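Local coordinates for protein nicotinate phosphoribosyltransferase (PDB 1VLP) that catalyses the ATP-dependent joining of nicotinic acid to phosphoribosyl diphosphate, giving nicotinate ribonucleotide in the first step of NAD synthesis from nicotinate, at residues D340-E345 with A361-G366; E177-F180 with R185-E188; T30-V35 with S103-H108; A34-F39 with P93-K98; K292-P297 with H321-V326. All coordinates share one frame; numbering follows the deposited sequence. Where two conformers were deposited one is given.

Contact 1 (D340-E345 with A361-G366); sequences DSLNVE and ATFGIG. With PO4 (phosphate ion), chain E.
Leu342 and Phe363 both turn CG beside their own backbone N (chi1 -80° and -61°), and the extended chi2 of Leu342 then carries CD1 to the rim of the phenylalanine ring. The methyl arrives at the edge, in the ring plane, with Leu342 CD1 3.7 Å from Phe363 CD1. Leu342 CD1 also lies 3.4 Å from Gly364 O, while CB of the same leucine rests 4.1 Å from Ile365 CG1, so one leucine covers three successive residues of 361-366.

No direct hydrogen bond crosses between the segments; a water does that work. It accepts from Leu342 N and Gly366 N and lies 2.7 Å from Gly364 O and 2.9 Å from O4 of a phosphate ion. Ser341 N donates to that same phosphate O4 (2.8 Å, 156° at the hydrogen), and Thr367, whose N also binds the ion, is an inferred phosphoribosyl diphosphate ligand. The anion, probably from the crystallisation liquor, may therefore mark where a substrate phosphate sits.

The contact lies at the C-terminal ends of the two strands of a beta-alpha-beta unit: the loop after strand 335-338 leads into helix 344-356, whose Tyr350 touches Leu342, and strand 360-365 runs between strands 335-338 and 186-188 of the parallel sheet.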
# COMPACT_ATOMS: atom_id res chain seq x y z
N ASP A 340 -6.66 0.22 7.80
CA ASP A 340 -5.55 0.14 8.78
C ASP A 340 -5.67 -1.14 9.58
O ASP A 340 -6.42 -1.16 10.56
CB ASP A 340 -5.55 1.35 9.71
CG ASP A 340 -4.39 1.34 10.72
OD1 ASP A 340 -3.37 0.61 10.46
OD2 ASP A 340 -4.50 2.03 11.75
N SER A 341 -4.92 -2.18 9.20
CA SER A 341 -4.76 -3.38 10.00
C SER A 341 -6.09 -4.04 10.36
O SER A 341 -6.40 -4.36 11.50
CB SER A 341 -3.96 -3.02 11.27
OG SER A 341 -2.79 -2.27 10.95
N LEU A 342 -6.89 -4.24 9.33
CA LEU A 342 -8.25 -4.77 9.51
C LEU A 342 -8.28 -6.28 9.63
O LEU A 342 -7.38 -6.98 9.14
CB LEU A 342 -9.08 -4.43 8.28
CG LEU A 342 -9.61 -3.00 8.27
CD1 LEU A 342 -10.24 -2.78 6.98
CD2 LEU A 342 -10.61 -2.79 9.40
N ASN A 343 -9.32 -6.75 10.32
CA ASN A 343 -9.72 -8.17 10.28
C ASN A 343 -11.22 -8.16 10.12
O ASN A 343 -11.81 -7.07 10.02
CB ASN A 343 -9.24 -8.90 11.54
CG ASN A 343 -9.75 -8.28 12.81
OD1 ASN A 343 -10.84 -7.76 12.85
ND2 ASN A 343 -8.95 -8.32 13.86
N VAL A 344 -11.83 -9.34 10.05
CA VAL A 344 -13.25 -9.40 9.73
C VAL A 344 -14.10 -8.73 10.78
O VAL A 344 -15.05 -7.97 10.48
CB VAL A 344 -13.69 -10.88 9.52
CG1 VAL A 344 -15.23 -10.98 9.45
CG2 VAL A 344 -13.05 -11.45 8.25
N GLU A 345 -13.78 -8.97 12.06
CA GLU A 345 -14.62 -8.42 13.13
C GLU A 345 -14.55 -6.89 13.14
O GLU A 345 -15.59 -6.22 13.34
CB GLU A 345 -14.19 -9.00 14.51
CG GLU A 345 -14.86 -10.33 14.86
CD GLU A 345 -14.14 -11.10 16.00
OE1 GLU A 345 -12.97 -10.76 16.32
OE2 GLU A 345 -14.73 -12.03 16.55
N ALA A 361 -19.32 2.62 3.34
CA ALA A 361 -18.11 2.00 3.88
C ALA A 361 -17.56 1.02 2.87
O ALA A 361 -18.28 0.25 2.24
CB ALA A 361 -18.35 1.28 5.19
N THR A 362 -16.26 1.09 2.72
CA THR A 362 -15.49 0.01 2.04
C THR A 362 -14.28 -0.28 2.90
O THR A 362 -13.94 0.49 3.84
CB THR A 362 -15.08 0.38 0.62
OG1 THR A 362 -14.17 1.49 0.64
CG2 THR A 362 -16.31 0.68 -0.21
N PHE A 363 -13.59 -1.38 2.57
CA PHE A 363 -12.52 -1.93 3.39
C PHE A 363 -11.39 -2.46 2.53
O PHE A 363 -11.65 -3.09 1.49
CB PHE A 363 -13.08 -3.08 4.27
CG PHE A 363 -14.14 -2.61 5.22
CD1 PHE A 363 -13.81 -2.05 6.42
CD2 PHE A 363 -15.47 -2.57 4.81
CE1 PHE A 363 -14.78 -1.52 7.24
CE2 PHE A 363 -16.46 -2.04 5.64
CZ PHE A 363 -16.09 -1.53 6.86
N GLY A 364 -10.15 -2.17 2.92
CA GLY A 364 -8.95 -2.83 2.36
C GLY A 364 -8.40 -3.73 3.45
O GLY A 364 -7.99 -3.24 4.51
N ILE A 365 -8.36 -5.05 3.20
CA ILE A 365 -7.93 -6.00 4.19
C ILE A 365 -6.62 -6.63 3.72
O ILE A 365 -6.65 -7.38 2.76
CB ILE A 365 -9.02 -7.05 4.45
CG1 ILE A 365 -10.35 -6.36 4.90
CG2 ILE A 365 -8.50 -8.04 5.41
CD1 ILE A 365 -11.58 -7.27 5.08
N GLY A 366 -5.52 -6.32 4.40
CA GLY A 366 -4.18 -6.66 3.92
C GLY A 366 -3.58 -7.86 4.60
O GLY A 366 -3.87 -9.00 4.28
P PO4 E . -2.50 -3.97 6.84
O1 PO4 E . -2.40 -4.53 5.45
O2 PO4 E . -2.92 -4.97 7.88
O3 PO4 E . -1.13 -3.47 7.32
O4 PO4 E . -3.40 -2.75 6.90
O HOH W 1 -6.07 -3.85 6.31

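Contact 2 (E177-F180 with R185-E188); sequences ETLF and RFSE
Leu179 sets its CD1 methyl over one face of the Phe186 ring, almost exactly above the centre: the carbon is 3.7 Å from the Phe186 ring centroid and only 10° off the ring normal, a well-formed CH-pi contact. Leu179 CB adds a second touch, 3.7 Å from Phe186 CE1, so the leucine meets the ring with both the root and one branch of its side chain. The CB of Phe186 already points toward the helix, and the less common first torsion (chi1 72°) places CG between the backbone N and the carbonyl carbon, setting the ring against the Leu179 methyl.

The other helix residue in the contact, Phe180, approaches the CE1-CZ side of the same ring. Phe180 CE1 comes within 3.4 Å of Phe186 CE1, and the ring centres are 5.4 Å apart with planes inclined at 35°, an oblique pairing that is neither a stack nor an edge-to-face contact. All three residues are buried, and no hydrogen bond passes between the segments.

Helix 168-181 is thereby seated on strand 186-188, a strand of the parallel sheet, consistent with the TIM-barrel clan in which this family is placed, with a short turn joining the two elements. Phe186 also touches Phe363 and Ile365 of the adjoining strand 360-365, and Leu179 reaches Ile365 as well as Val344 and Ala347 of helix 344-356. Phe180 also packs on Ala210 and Val211 of helix 197-213. The strand's backbone is engaged within the sheet, Phe186 pairing with Leu221 and Leu223, and Ser187 with Phe363 and Ile365.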
# COMPACT_ATOMS: atom_id res chain seq x y z
N GLU A 177 -16.65 -15.25 3.32
CA GLU A 177 -18.06 -15.58 3.46
C GLU A 177 -18.68 -14.80 4.58
O GLU A 177 -19.80 -14.37 4.46
CB GLU A 177 -18.22 -17.08 3.65
CG GLU A 177 -17.85 -17.85 2.36
CD GLU A 177 -18.20 -19.32 2.39
OE1 GLU A 177 -18.65 -19.81 3.45
OE2 GLU A 177 -18.04 -19.96 1.31
N THR A 178 -17.96 -14.61 5.68
CA THR A 178 -18.49 -13.78 6.76
C THR A 178 -18.71 -12.34 6.31
O THR A 178 -19.75 -11.71 6.60
CB THR A 178 -17.60 -13.85 7.99
OG1 THR A 178 -17.50 -15.23 8.40
CG2 THR A 178 -18.17 -13.03 9.16
N LEU A 179 -17.72 -11.81 5.61
CA LEU A 179 -17.79 -10.46 5.10
C LEU A 179 -19.03 -10.30 4.20
O LEU A 179 -19.83 -9.41 4.40
CB LEU A 179 -16.48 -10.12 4.40
CG LEU A 179 -15.26 -9.93 5.31
CD1 LEU A 179 -13.92 -10.02 4.51
CD2 LEU A 179 -15.33 -8.65 6.08
N PHE A 180 -19.19 -11.20 3.25
CA PHE A 180 -20.31 -11.16 2.32
C PHE A 180 -21.66 -11.28 3.04
O PHE A 180 -22.59 -10.55 2.73
CB PHE A 180 -20.18 -12.25 1.28
CG PHE A 180 -19.00 -12.12 0.35
CD1 PHE A 180 -18.50 -10.88 -0.09
CD2 PHE A 180 -18.41 -13.27 -0.12
CE1 PHE A 180 -17.45 -10.85 -0.98
CE2 PHE A 180 -17.36 -13.22 -0.96
CZ PHE A 180 -16.89 -12.03 -1.40
N ARG A 185 -18.32 -4.51 1.59
CA ARG A 185 -17.63 -4.28 0.31
C ARG A 185 -16.14 -4.13 0.66
O ARG A 185 -15.72 -3.21 1.38
CB ARG A 185 -18.16 -3.02 -0.43
CG ARG A 185 -19.59 -3.11 -0.83
CD ARG A 185 -19.93 -1.98 -1.78
NE ARG A 185 -20.15 -2.48 -3.13
CZ ARG A 185 -19.92 -1.79 -4.25
NH1 ARG A 185 -19.42 -0.55 -4.21
NH2 ARG A 185 -20.17 -2.36 -5.42
N PHE A 186 -15.31 -5.06 0.18
CA PHE A 186 -13.92 -5.09 0.54
C PHE A 186 -13.04 -5.43 -0.61
O PHE A 186 -13.48 -6.04 -1.61
CB PHE A 186 -13.63 -6.06 1.72
CG PHE A 186 -13.72 -7.50 1.36
CD1 PHE A 186 -14.98 -8.14 1.36
CD2 PHE A 186 -12.59 -8.24 0.97
CE1 PHE A 186 -15.10 -9.45 1.02
CE2 PHE A 186 -12.72 -9.59 0.64
CZ PHE A 186 -13.96 -10.17 0.63
N SER A 187 -11.79 -5.03 -0.47
CA SER A 187 -10.74 -5.48 -1.37
C SER A 187 -9.59 -6.12 -0.59
O SER A 187 -9.33 -5.80 0.57
CB SER A 187 -10.26 -4.31 -2.23
OG SER A 187 -9.60 -3.38 -1.39
N GLU A 188 -8.91 -7.04 -1.25
CA GLU A 188 -7.69 -7.67 -0.77
C GLU A 188 -6.53 -6.72 -0.99
O GLU A 188 -6.42 -6.07 -2.05
CB GLU A 188 -7.47 -8.98 -1.57
CG GLU A 188 -6.37 -9.85 -1.00
CD GLU A 188 -4.98 -9.43 -1.40
OE1 GLU A 188 -4.75 -8.78 -2.45
OE2 GLU A 188 -4.08 -9.76 -0.62

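Contact 3 (T30-V35 with S103-H108); sequences TMHAAV and SNYKLH
His32 and Tyr105 meet through their rings, and this one aromatic pair makes up the contact between helix 26-38 and the loop that follows helix 94-101. The side chains advance from opposite directions, each with CG anti to its own backbone nitrogen (chi1 -169° for His32 and -176° for Tyr105), an extended reach that spans two backbones whose nearest CA atoms, those of His32 and Leu107, are 12.5 Å apart. The ring centres of His32 and Tyr105 lie 5.9 Å apart with planes at 50°, too inclined for a stack and not an edge-to-face pair. The closest approach is His32 CE1 to Tyr105 OH, 3.5 Å; Tyr105 CE1 is 3.9 Å from His32 CE1, at the imidazole edge.

Hydrogen bonding takes place around this pair and not across it. Both imidazole nitrogens are engaged by tyrosine hydroxyls of helix 94-101: ND1 by Tyr96 OH and NE2 by Tyr99 OH. Tyr99 also meets Tyr105 edge-to-face, so it bridges the two partners. Within the loop, Lys106 NZ bonds to Asn104 O at 2.8 Å, approaching from above the carbonyl plane.

In this buried N-terminal-domain cluster, two hydroxyl partners fix the rotation of the histidine ring and satisfy its nitrogens, while the carbon CE1 between them is what faces Tyr105; the direct link from helix to loop is thus van der Waals and aromatic in character.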
# COMPACT_ATOMS: atom_id res chain seq x y z
N THR A 30 -0.21 4.06 -10.27
CA THR A 30 -0.81 5.42 -10.37
C THR A 30 0.17 6.47 -9.82
O THR A 30 0.36 7.51 -10.48
CB THR A 30 -2.19 5.51 -9.72
OG1 THR A 30 -2.14 5.04 -8.37
CG2 THR A 30 -3.18 4.67 -10.51
N MSE A 31 0.85 6.21 -8.70
CA MSE A 31 1.92 7.09 -8.26
C MSE A 31 3.02 7.25 -9.28
O MSE A 31 3.48 8.34 -9.52
CB MSE A 31 2.58 6.51 -7.00
CG MSE A 31 1.85 6.72 -5.71
SE MSE A 31 1.94 8.64 -5.26
CE MSE A 31 3.73 8.86 -5.05
N HIS A 32 3.41 6.14 -9.89
CA HIS A 32 4.45 6.17 -10.92
C HIS A 32 4.04 7.14 -12.06
O HIS A 32 4.81 7.96 -12.53
CB HIS A 32 4.67 4.75 -11.47
CG HIS A 32 5.88 4.63 -12.35
ND1 HIS A 32 6.00 3.64 -13.31
CD2 HIS A 32 7.03 5.37 -12.41
CE1 HIS A 32 7.19 3.77 -13.91
NE2 HIS A 32 7.81 4.83 -13.41
N ALA A 33 2.80 7.00 -12.52
CA ALA A 33 2.24 7.90 -13.54
C ALA A 33 2.21 9.33 -13.05
O ALA A 33 2.60 10.24 -13.78
CB ALA A 33 0.87 7.47 -13.95
N ALA A 34 1.82 9.53 -11.80
CA ALA A 34 1.74 10.90 -11.25
C ALA A 34 3.14 11.54 -11.15
O ALA A 34 3.34 12.71 -11.47
CB ALA A 34 1.03 10.89 -9.88
N VAL A 35 4.14 10.75 -10.71
CA VAL A 35 5.49 11.23 -10.49
C VAL A 35 6.16 11.50 -11.82
O VAL A 35 6.84 12.52 -11.98
CB VAL A 35 6.26 10.22 -9.67
CG1 VAL A 35 7.70 10.48 -9.67
CG2 VAL A 35 5.68 10.22 -8.22
N SER A 103 11.18 0.37 -25.23
CA SER A 103 12.27 -0.57 -24.98
C SER A 103 13.32 0.02 -24.02
O SER A 103 14.12 -0.70 -23.44
CB SER A 103 12.93 -0.99 -26.30
OG SER A 103 13.43 0.14 -26.98
N ASN A 104 13.29 1.34 -23.85
CA ASN A 104 14.21 2.00 -22.92
C ASN A 104 13.85 1.78 -21.45
O ASN A 104 14.74 1.83 -20.58
CB ASN A 104 14.34 3.51 -23.19
CG ASN A 104 14.90 3.81 -24.56
OD1 ASN A 104 15.95 3.27 -24.97
ND2 ASN A 104 14.20 4.66 -25.30
N TYR A 105 12.56 1.52 -21.16
CA TYR A 105 12.12 1.34 -19.79
C TYR A 105 12.67 0.05 -19.08
O TYR A 105 12.54 -1.09 -19.59
CB TYR A 105 10.59 1.40 -19.67
CG TYR A 105 10.21 1.31 -18.23
CD1 TYR A 105 10.32 2.44 -17.40
CD2 TYR A 105 9.90 0.08 -17.64
CE1 TYR A 105 10.07 2.35 -16.05
CE2 TYR A 105 9.64 -0.02 -16.26
CZ TYR A 105 9.71 1.14 -15.49
OH TYR A 105 9.46 1.09 -14.15
N LYS A 106 13.23 0.23 -17.89
CA LYS A 106 13.53 -0.86 -17.01
C LYS A 106 13.90 -0.33 -15.65
O LYS A 106 14.21 0.86 -15.50
CB LYS A 106 14.71 -1.69 -17.54
CG LYS A 106 15.98 -0.90 -17.66
CD LYS A 106 16.99 -1.58 -18.59
CE LYS A 106 17.81 -0.55 -19.41
NZ LYS A 106 17.04 0.27 -20.43
N LEU A 107 13.89 -1.22 -14.67
CA LEU A 107 14.44 -0.92 -13.35
C LEU A 107 15.95 -1.12 -13.40
O LEU A 107 16.45 -2.00 -14.17
CB LEU A 107 13.78 -1.84 -12.30
CG LEU A 107 12.28 -1.68 -12.07
CD1 LEU A 107 11.84 -2.73 -11.08
CD2 LEU A 107 11.99 -0.22 -11.58
N HIS A 108 16.67 -0.37 -12.57
CA HIS A 108 18.13 -0.48 -12.47
C HIS A 108 18.50 -0.73 -11.04
O HIS A 108 18.98 0.18 -10.36
CB HIS A 108 18.83 0.79 -13.00
CG HIS A 108 18.44 1.18 -14.40
ND1 HIS A 108 17.29 1.90 -14.67
CD2 HIS A 108 19.03 0.95 -15.58
CE1 HIS A 108 17.20 2.09 -15.98
NE2 HIS A 108 18.24 1.50 -16.55

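Contact 4 (A34-F39 with P93-K98); sequences AVFTNF and PSAYIK
Phe36 and Thr37, in the last turn of helix 26-38, face the start of helix 94-101 in a helix-to-helix contact of the N-terminal domain. Ahead of them, Ala34 contributes its carbonyl to the helix end and not to the interface. Phe36 does most of the touching. With CG anti to the backbone nitrogen (chi1 167°), its ring reaches across to the neighbouring backbone: Phe36 CE2 lies 3.6 Å from Tyr96 CA and 3.5 Å from Ala95 O, while Phe36 CD2 rests 3.9 Å from Tyr96 CB and lies at the edge of the tyrosine ring. Ala95 CB, 4.2 Å from Phe36 CE2, adds a lighter apolar touch at the solvent-facing margin. Tyr99, one turn further along helix 94-101, stacks on the Phe36 ring.

Thr37 comes next, its hydroxyl oxygen OG1 set 3.7 Å from Pro93 CG at the N-cap position of the second helix. That is a packing contact only; the hydroxyl's polar partner is Ala33 O, one turn back in its own helix. Pro93 also leans on Thr271 and Phe272 of helix 260-272.

Asn38 finishes the helix by folding back on it. Asn38 ND2 donates to Ala34 O at 2.9 Å, in the carbonyl plane and on a lone pair, and the same oxygen also accepts from Asn38 N at 3.1 Å.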
# COMPACT_ATOMS: atom_id res chain seq x y z
N ALA A 34 1.82 9.53 -11.80
CA ALA A 34 1.74 10.90 -11.25
C ALA A 34 3.14 11.54 -11.15
O ALA A 34 3.34 12.71 -11.47
CB ALA A 34 1.03 10.89 -9.88
N VAL A 35 4.14 10.75 -10.71
CA VAL A 35 5.49 11.23 -10.49
C VAL A 35 6.16 11.50 -11.82
O VAL A 35 6.84 12.52 -11.98
CB VAL A 35 6.26 10.22 -9.67
CG1 VAL A 35 7.70 10.48 -9.67
CG2 VAL A 35 5.68 10.22 -8.22
N PHE A 36 5.96 10.57 -12.75
CA PHE A 36 6.49 10.72 -14.11
C PHE A 36 5.95 12.00 -14.76
O PHE A 36 6.70 12.71 -15.40
CB PHE A 36 6.13 9.49 -14.98
CG PHE A 36 6.36 9.72 -16.46
CD1 PHE A 36 7.64 9.76 -16.97
CD2 PHE A 36 5.28 9.97 -17.32
CE1 PHE A 36 7.86 9.97 -18.34
CE2 PHE A 36 5.50 10.20 -18.70
CZ PHE A 36 6.78 10.20 -19.18
N THR A 37 4.65 12.24 -14.60
CA THR A 37 3.95 13.34 -15.24
C THR A 37 4.41 14.71 -14.68
O THR A 37 4.65 15.66 -15.45
CB THR A 37 2.40 13.13 -15.17
OG1 THR A 37 2.01 11.93 -15.92
CG2 THR A 37 1.64 14.32 -15.76
N ASN A 38 4.54 14.81 -13.36
CA ASN A 38 4.67 16.06 -12.64
C ASN A 38 6.06 16.34 -12.11
O ASN A 38 6.52 17.48 -12.10
CB ASN A 38 3.67 16.06 -11.48
CG ASN A 38 2.24 16.06 -11.96
OD1 ASN A 38 1.75 17.10 -12.44
ND2 ASN A 38 1.54 14.95 -11.82
N PHE A 39 6.76 15.29 -11.67
CA PHE A 39 8.05 15.43 -11.01
C PHE A 39 9.13 14.45 -11.52
O PHE A 39 9.81 13.81 -10.74
CB PHE A 39 7.84 15.25 -9.49
CG PHE A 39 6.80 16.18 -8.92
CD1 PHE A 39 7.00 17.56 -8.89
CD2 PHE A 39 5.60 15.69 -8.41
CE1 PHE A 39 6.06 18.41 -8.36
CE2 PHE A 39 4.67 16.54 -7.88
CZ PHE A 39 4.89 17.90 -7.85
N PRO A 93 -2.20 8.60 -18.13
CA PRO A 93 -1.85 9.42 -19.28
C PRO A 93 -1.16 8.66 -20.42
O PRO A 93 -0.32 7.78 -20.19
CB PRO A 93 -0.93 10.51 -18.71
CG PRO A 93 -1.11 10.46 -17.25
CD PRO A 93 -1.63 9.11 -16.87
N SER A 94 -1.51 9.06 -21.64
CA SER A 94 -0.86 8.54 -22.82
C SER A 94 0.66 8.50 -22.78
O SER A 94 1.29 7.49 -23.17
CB SER A 94 -1.33 9.35 -24.05
OG SER A 94 -2.66 8.96 -24.29
N ALA A 95 1.24 9.59 -22.30
CA ALA A 95 2.68 9.74 -22.28
C ALA A 95 3.37 8.78 -21.30
O ALA A 95 4.50 8.37 -21.54
CB ALA A 95 3.05 11.16 -21.97
N TYR A 96 2.66 8.45 -20.23
CA TYR A 96 3.12 7.49 -19.22
C TYR A 96 3.17 6.10 -19.84
O TYR A 96 4.19 5.43 -19.79
CB TYR A 96 2.28 7.54 -17.95
CG TYR A 96 2.62 6.37 -17.02
CD1 TYR A 96 3.77 6.38 -16.24
CD2 TYR A 96 1.80 5.25 -16.97
CE1 TYR A 96 4.11 5.28 -15.41
CE2 TYR A 96 2.10 4.16 -16.14
CZ TYR A 96 3.27 4.18 -15.37
OH TYR A 96 3.56 3.12 -14.58
N ILE A 97 2.08 5.72 -20.51
CA ILE A 97 2.00 4.41 -21.20
C ILE A 97 3.10 4.26 -22.24
O ILE A 97 3.70 3.17 -22.33
CB ILE A 97 0.59 4.22 -21.83
CG1 ILE A 97 -0.48 4.14 -20.73
CG2 ILE A 97 0.54 3.00 -22.76
CD1 ILE A 97 -0.44 2.90 -19.77
N LYS A 98 3.36 5.31 -23.05
CA LYS A 98 4.47 5.31 -23.99
C LYS A 98 5.83 5.10 -23.32
O LYS A 98 6.69 4.34 -23.84
CB LYS A 98 4.50 6.62 -24.80
CG LYS A 98 5.56 6.68 -25.88
CD LYS A 98 5.25 7.77 -26.91

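Contact 5 (K292-P297 with H321-V326); sequences KSFRPP and HHYHDV
Phe294 stands at the centre of an inverse gamma turn, its CA 9.0 Å from that of His322 on helix 312-326, where a wider pi-type turn spans 321-326. The turn presents the Phe294 carbonyl to that helix, and His322 NE2 donates to Phe294 O at 2.8 Å. The bond is close to straight (165° at the hydrogen), lying in the carbonyl plane and in the imidazole plane. His322 carries its ring to this position with CG anti to the backbone N (chi1 -172°), and the imidazole thus ties the carbonyl of a buried loop residue directly to the helix.

The Phe294 side chain makes the ring half of the contact. Tyr323 OH meets the edge of its ring, 3.3 Å from Phe294 CE2, and Tyr323 CZ is 3.7 Å from that same CE2. The two rings are inclined at 58°, oblique to one another. On the outer side of the helix, His321 ND1 donates to Asp325 OD2, on its anti lone pair.

Val305 of strand 304-307 touches both Phe294 and Tyr323, so the loop between helices 287-291 and 298-301 and the end of helix 312-326 pack together against one strand of the parallel sheet.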
# COMPACT_ATOMS: atom_id res chain seq x y z
N LYS A 292 -9.36 21.79 5.87
CA LYS A 292 -9.43 23.21 5.55
C LYS A 292 -9.60 23.50 4.05
O LYS A 292 -10.18 24.50 3.71
CB LYS A 292 -8.17 23.97 5.98
CG LYS A 292 -7.90 24.05 7.45
CD LYS A 292 -6.51 24.70 7.67
CE LYS A 292 -6.30 25.06 9.14
NZ LYS A 292 -5.11 25.97 9.33
N SER A 293 -9.07 22.63 3.18
CA SER A 293 -9.16 22.84 1.73
C SER A 293 -10.13 21.92 1.07
O SER A 293 -10.25 21.93 -0.17
CB SER A 293 -7.78 22.70 1.03
OG SER A 293 -7.13 21.48 1.31
N PHE A 294 -10.78 21.05 1.87
CA PHE A 294 -11.69 20.02 1.31
C PHE A 294 -13.12 20.54 1.13
O PHE A 294 -14.02 20.31 1.97
CB PHE A 294 -11.67 18.77 2.18
CG PHE A 294 -12.12 17.50 1.47
CD1 PHE A 294 -11.62 17.16 0.19
CD2 PHE A 294 -12.90 16.58 2.14
CE1 PHE A 294 -11.94 15.98 -0.44
CE2 PHE A 294 -13.23 15.37 1.48
CZ PHE A 294 -12.73 15.07 0.21
N ARG A 295 -13.28 21.32 0.07
CA ARG A 295 -14.54 21.91 -0.32
C ARG A 295 -14.57 21.93 -1.85
O ARG A 295 -13.57 21.57 -2.49
CB ARG A 295 -14.69 23.29 0.31
CG ARG A 295 -13.67 24.23 -0.08
CD ARG A 295 -13.72 25.45 0.87
NE ARG A 295 -12.39 26.05 1.05
CZ ARG A 295 -12.13 27.11 1.81
NH1 ARG A 295 -13.11 27.74 2.48
NH2 ARG A 295 -10.89 27.56 1.90
N PRO A 296 -15.73 22.28 -2.45
CA PRO A 296 -15.85 22.19 -3.90
C PRO A 296 -14.75 23.01 -4.58
O PRO A 296 -14.35 24.05 -4.07
CB PRO A 296 -17.27 22.72 -4.16
CG PRO A 296 -18.01 22.44 -2.90
CD PRO A 296 -16.98 22.74 -1.84
N PRO A 297 -14.19 22.50 -5.69
CA PRO A 297 -14.55 21.28 -6.45
C PRO A 297 -13.97 19.95 -5.90
O PRO A 297 -14.45 18.87 -6.24
CB PRO A 297 -13.95 21.58 -7.83
CG PRO A 297 -12.70 22.38 -7.52
CD PRO A 297 -13.00 23.19 -6.27
N HIS A 321 -19.59 14.68 9.91
CA HIS A 321 -19.88 16.08 10.21
C HIS A 321 -19.37 16.99 9.10
O HIS A 321 -20.05 17.89 8.68
CB HIS A 321 -19.26 16.48 11.55
CG HIS A 321 -19.27 17.97 11.81
ND1 HIS A 321 -20.44 18.66 12.01
CD2 HIS A 321 -18.28 18.89 11.88
CE1 HIS A 321 -20.18 19.94 12.18
NE2 HIS A 321 -18.87 20.11 12.13
N HIS A 322 -18.16 16.74 8.61
CA HIS A 322 -17.64 17.58 7.54
C HIS A 322 -18.52 17.51 6.31
O HIS A 322 -18.89 18.53 5.77
CB HIS A 322 -16.23 17.22 7.16
CG HIS A 322 -15.62 18.19 6.20
ND1 HIS A 322 -15.17 19.44 6.59
CD2 HIS A 322 -15.39 18.09 4.87
CE1 HIS A 322 -14.67 20.06 5.53
NE2 HIS A 322 -14.78 19.26 4.48
N TYR A 323 -18.83 16.31 5.85
CA TYR A 323 -19.58 16.18 4.61
C TYR A 323 -21.06 16.66 4.73
O TYR A 323 -21.55 17.38 3.86
CB TYR A 323 -19.56 14.74 4.16
CG TYR A 323 -18.38 14.27 3.33
CD1 TYR A 323 -17.97 14.97 2.18
CD2 TYR A 323 -17.72 13.08 3.65
CE1 TYR A 323 -16.92 14.51 1.39
CE2 TYR A 323 -16.68 12.61 2.89
CZ TYR A 323 -16.28 13.31 1.74
OH TYR A 323 -15.23 12.76 0.98
N HIS A 324 -21.71 16.30 5.81
CA HIS A 324 -23.14 16.51 5.91
C HIS A 324 -23.51 17.88 6.46
O HIS A 324 -24.42 18.52 5.98
CB HIS A 324 -23.76 15.45 6.84
CG HIS A 324 -25.26 15.51 6.96
ND1 HIS A 324 -26.10 15.32 5.87
CD2 HIS A 324 -26.08 15.67 8.03
CE1 HIS A 324 -27.36 15.40 6.27
NE2 HIS A 324 -27.38 15.61 7.57
N ASP A 325 -22.75 18.32 7.44
CA ASP A 325 -22.97 19.60 8.10
C ASP A 325 -22.21 20.74 7.43
O ASP A 325 -22.83 21.78 7.15
CB ASP A 325 -22.62 19.52 9.59
CG ASP A 325 -23.56 18.58 10.39
OD1 ASP A 325 -24.68 18.31 9.93
OD2 ASP A 325 -23.14 18.11 11.48
N VAL A 326 -20.91 20.59 7.18
CA VAL A 326 -20.15 21.70 6.63
C VAL A 326 -20.41 21.84 5.15
O VAL A 326 -20.65 22.94 4.64
CB VAL A 326 -18.65 21.56 6.93
CG1 VAL A 326 -17.87 22.75 6.37
CG2 VAL A 326 -18.44 21.46 8.49

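Contacts 1 and 2 belong to one piece of the parallel sheet: strands 360-365 and 186-188 are neighbours in it, and both contacts are buried and largely apolar, though water and phosphate enter contact 1 at the strand end. Contact 5 lies about 25 Å from contact 1, centre to centre, beside another strand of that sheet; it too is buried, but a direct histidine-to-carbonyl hydrogen bond crosses it. Contacts 3 and 4, across the chain's centre from contact 1, share helix 26-38 and are joined by the His32-Tyr96 hydrogen bond. Contact 3 is a buried aromatic pair, whereas contact 4 is nearer the surface, ring against helix backbone.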